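Local coordinates for protein alginate lyase, family PL7 (Zobellia galactanivorans, PDB 4BE3) that acts as an exolytic alginate lyase of family PL7, probably breaking its polysaccharide substrate by beta-elimination, at residues Q109-E114 against Y255-A260. Residues are numbered along the deposited sequence; the frame is centred on the assembly and turned at random.
Sequences QIHSDE and YFKLGA. With SRT (S,R meso-tartaric acid), chain C.
The hydroxyl of Tyr255 is held by the bound meso-tartaric acid and by a water: OH is hydrogen-bonded to O2 of the ligand (2.6 Å) and to a water that donates to Asp113 OD1; His111 CD2 lies 3.2 Å from OH as a plain contact. His111 turns an edge toward the tyrosine face in an offset edge-to-face pair, planes at 66°, and tartrate O11 sits 3.5 Å above the centre of the imidazole ring. Beyond the contact, His111 ND1 is hydrogen-bonded to Glu119. Tyr255 CG stands between its backbone N and carbonyl carbon (chi1 55°), which tips the ring toward strand 109-112 and brings one face over His111 O. A leucine in its place would probably leave tartrate O2 and the Asp113-bound water without their phenolic partner and the histidine edge without a ring to face. Lys257, bent at chi3 (77°), reaches tartrate O11 with NZ (3.0 Å) and also bonds O3; NZ forms a salt bridge with Glu67, which probably helps to orient the ammonium group. The case illustrates how antiparallel pairing sets a binding surface: His111, Tyr255 and Lys257 share one face and line the ligand pocket, consistent with a place in the substrate cleft. Reciprocal backbone bonds join Gln109 to Lys257 and His111 to Tyr255; the one from His111 N to Tyr255 O (2.8 Å) is nearly straight. On the reverse face Ile110 CG1 meets Phe256 CE1 at 3.5 Å. There both pack on strand 187-194 of the second sheet of this beta-sandwich, and Phe256 also on Leu305 of strand 295-306, while strands 121-126 and 65-70 flank the pair within its own sheet.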
loop_
_atom_site.group_PDB
_atom_site.type_symbol
_atom_site.label_atom_id
_atom_site.label_comp_id
_atom_site.label_asym_id
_atom_site.label_seq_id
_atom_site.Cartn_x
_atom_site.Cartn_y
_atom_site.Cartn_z
ATOM N N GLN A 109 -10.104 7.316 -11.490
ATOM C CA GLN A 109 -10.897 6.210 -11.093
ATOM C C GLN A 109 -10.147 5.441 -9.998
ATOM O O GLN A 109 -8.919 5.660 -9.836
ATOM C CB GLN A 109 -11.037 5.153 -12.194
ATOM C CG GLN A 109 -10.711 5.444 -13.538
ATOM C CD GLN A 109 -10.828 4.218 -14.471
ATOM O OE1 GLN A 109 -10.388 4.282 -15.595
ATOM N NE2 GLN A 109 -11.367 3.131 -13.983
ATOM N N ILE A 110 -10.918 4.598 -9.297
ATOM C CA ILE A 110 -10.297 3.450 -8.570
ATOM C C ILE A 110 -10.768 2.257 -9.428
ATOM O O ILE A 110 -11.994 2.131 -9.689
ATOM C CB ILE A 110 -10.842 3.313 -7.149
ATOM C CG1 ILE A 110 -10.329 4.586 -6.388
ATOM C CG2 ILE A 110 -10.337 1.923 -6.577
ATOM C CD1 ILE A 110 -10.960 4.654 -5.019
ATOM N N HIS A 111 -9.812 1.377 -9.840
ATOM C CA HIS A 111 -10.202 0.196 -10.589
ATOM C C HIS A 111 -9.782 -1.036 -9.836
ATOM O O HIS A 111 -8.646 -1.080 -9.298
ATOM C CB HIS A 111 -9.446 0.330 -11.903
ATOM C CG HIS A 111 -9.637 -0.823 -12.825
ATOM N ND1 HIS A 111 -10.761 -0.975 -13.528
ATOM C CD2 HIS A 111 -8.845 -1.923 -13.084
ATOM C CE1 HIS A 111 -10.705 -2.173 -14.243
ATOM N NE2 HIS A 111 -9.524 -2.730 -13.988
ATOM N N SER A 112 -10.650 -2.052 -9.796
ATOM C CA SER A 112 -10.293 -3.256 -9.008
ATOM C C SER A 112 -9.368 -4.098 -9.961
ATOM O O SER A 112 -9.571 -4.261 -11.206
ATOM C CB SER A 112 -11.647 -3.918 -8.524
ATOM O OG SER A 112 -11.170 -5.306 -8.264
ATOM N N ASP A 113 -8.343 -4.768 -9.356
ATOM C CA ASP A 113 -7.382 -5.561 -10.148
ATOM C C ASP A 113 -7.856 -7.035 -10.188
ATOM O O ASP A 113 -7.188 -7.871 -10.821
ATOM C CB ASP A 113 -5.984 -5.492 -9.486
ATOM C CG ASP A 113 -4.920 -6.122 -10.398
ATOM O OD1 ASP A 113 -4.910 -5.757 -11.588
ATOM O OD2 ASP A 113 -4.136 -6.964 -9.917
ATOM N N GLU A 114 -8.911 -7.423 -9.475
ATOM C CA GLU A 114 -9.290 -8.867 -9.474
ATOM C C GLU A 114 -10.750 -9.009 -9.402
ATOM O O GLU A 114 -11.491 -7.978 -9.379
ATOM C CB GLU A 114 -8.693 -9.576 -8.211
ATOM C CG GLU A 114 -8.983 -8.809 -6.910
ATOM C CD GLU A 114 -8.182 -9.346 -5.670
ATOM O OE1 GLU A 114 -7.440 -10.390 -5.827
ATOM O OE2 GLU A 114 -8.351 -8.802 -4.524
ATOM N N TYR A 255 -6.487 -0.057 -7.540
ATOM C CA TYR A 255 -5.479 0.919 -7.732
ATOM C C TYR A 255 -6.058 2.148 -8.414
ATOM O O TYR A 255 -7.172 2.048 -9.002
ATOM C CB TYR A 255 -4.296 0.383 -8.567
ATOM C CG TYR A 255 -4.699 -0.203 -9.907
ATOM C CD1 TYR A 255 -5.008 -1.556 -10.007
ATOM C CD2 TYR A 255 -4.700 0.589 -11.092
ATOM C CE1 TYR A 255 -5.303 -2.126 -11.257
ATOM C CE2 TYR A 255 -5.012 0.040 -12.325
ATOM C CZ TYR A 255 -5.333 -1.315 -12.398
ATOM O OH TYR A 255 -5.647 -1.906 -13.598
ATOM N N PHE A 256 -5.390 3.261 -8.284
ATOM C CA PHE A 256 -5.900 4.490 -8.970
ATOM C C PHE A 256 -5.571 4.515 -10.394
ATOM O O PHE A 256 -4.569 3.917 -10.865
ATOM C CB PHE A 256 -5.275 5.778 -8.373
ATOM C CG PHE A 256 -5.782 6.075 -6.976
ATOM C CD1 PHE A 256 -7.094 6.376 -6.814
ATOM C CD2 PHE A 256 -4.934 6.084 -5.823
ATOM C CE1 PHE A 256 -7.639 6.737 -5.552
ATOM C CE2 PHE A 256 -5.410 6.518 -4.538
ATOM C CZ PHE A 256 -6.810 6.763 -4.389
ATOM N N LYS A 257 -6.385 5.252 -11.203
ATOM C CA LYS A 257 -6.031 5.580 -12.587
ATOM C C LYS A 257 -6.386 7.038 -12.859
ATOM O O LYS A 257 -7.268 7.608 -12.181
ATOM C CB LYS A 257 -6.890 4.724 -13.579
ATOM C CG LYS A 257 -6.713 3.210 -13.275
ATOM C CD LYS A 257 -7.222 2.344 -14.488
ATOM C CE LYS A 257 -6.060 2.489 -15.501
ATOM N NZ LYS A 257 -6.425 2.120 -16.894
ATOM N N LEU A 258 -5.696 7.619 -13.801
ATOM C CA LEU A 258 -5.857 9.079 -14.032
ATOM C C LEU A 258 -5.492 9.289 -15.458
ATOM O O LEU A 258 -4.403 8.769 -15.951
ATOM C CB LEU A 258 -4.837 9.790 -13.109
ATOM C CG LEU A 258 -4.798 11.318 -13.278
ATOM C CD1 LEU A 258 -4.447 11.964 -11.862
ATOM C CD2 LEU A 258 -3.745 11.812 -14.268
ATOM N N GLY A 259 -6.234 10.205 -16.161
ATOM C CA GLY A 259 -5.838 10.601 -17.530
ATOM C C GLY A 259 -7.128 10.892 -18.348
ATOM O O GLY A 259 -8.005 11.624 -17.817
ATOM N N ALA A 260 -7.190 10.349 -19.586
ATOM C CA ALA A 260 -8.370 10.531 -20.449
ATOM C C ALA A 260 -8.859 9.156 -20.881
ATOM O O ALA A 260 -8.314 8.565 -21.815
ATOM C CB ALA A 260 -7.989 11.384 -21.640
HETATM O O1 SRT C . -9.008 -1.928 -17.273
HETATM O O11 SRT C . -8.387 -0.023 -16.131
HETATM C C1 SRT C . -8.219 -1.069 -16.789
HETATM C C2 SRT C . -6.754 -1.083 -17.058
HETATM O O2 SRT C . -5.848 -0.877 -15.951
HETATM C C3 SRT C . -6.301 -1.492 -18.436
HETATM O O3 SRT C . -6.456 -0.209 -18.874
HETATM C C4 SRT C . -4.973 -2.082 -18.607
HETATM O O4 SRT C . -4.044 -1.447 -19.093
HETATM O O41 SRT C . -4.727 -3.183 -18.119
HETATM O O HOH W 1 -5.991 -4.517 -13.655
#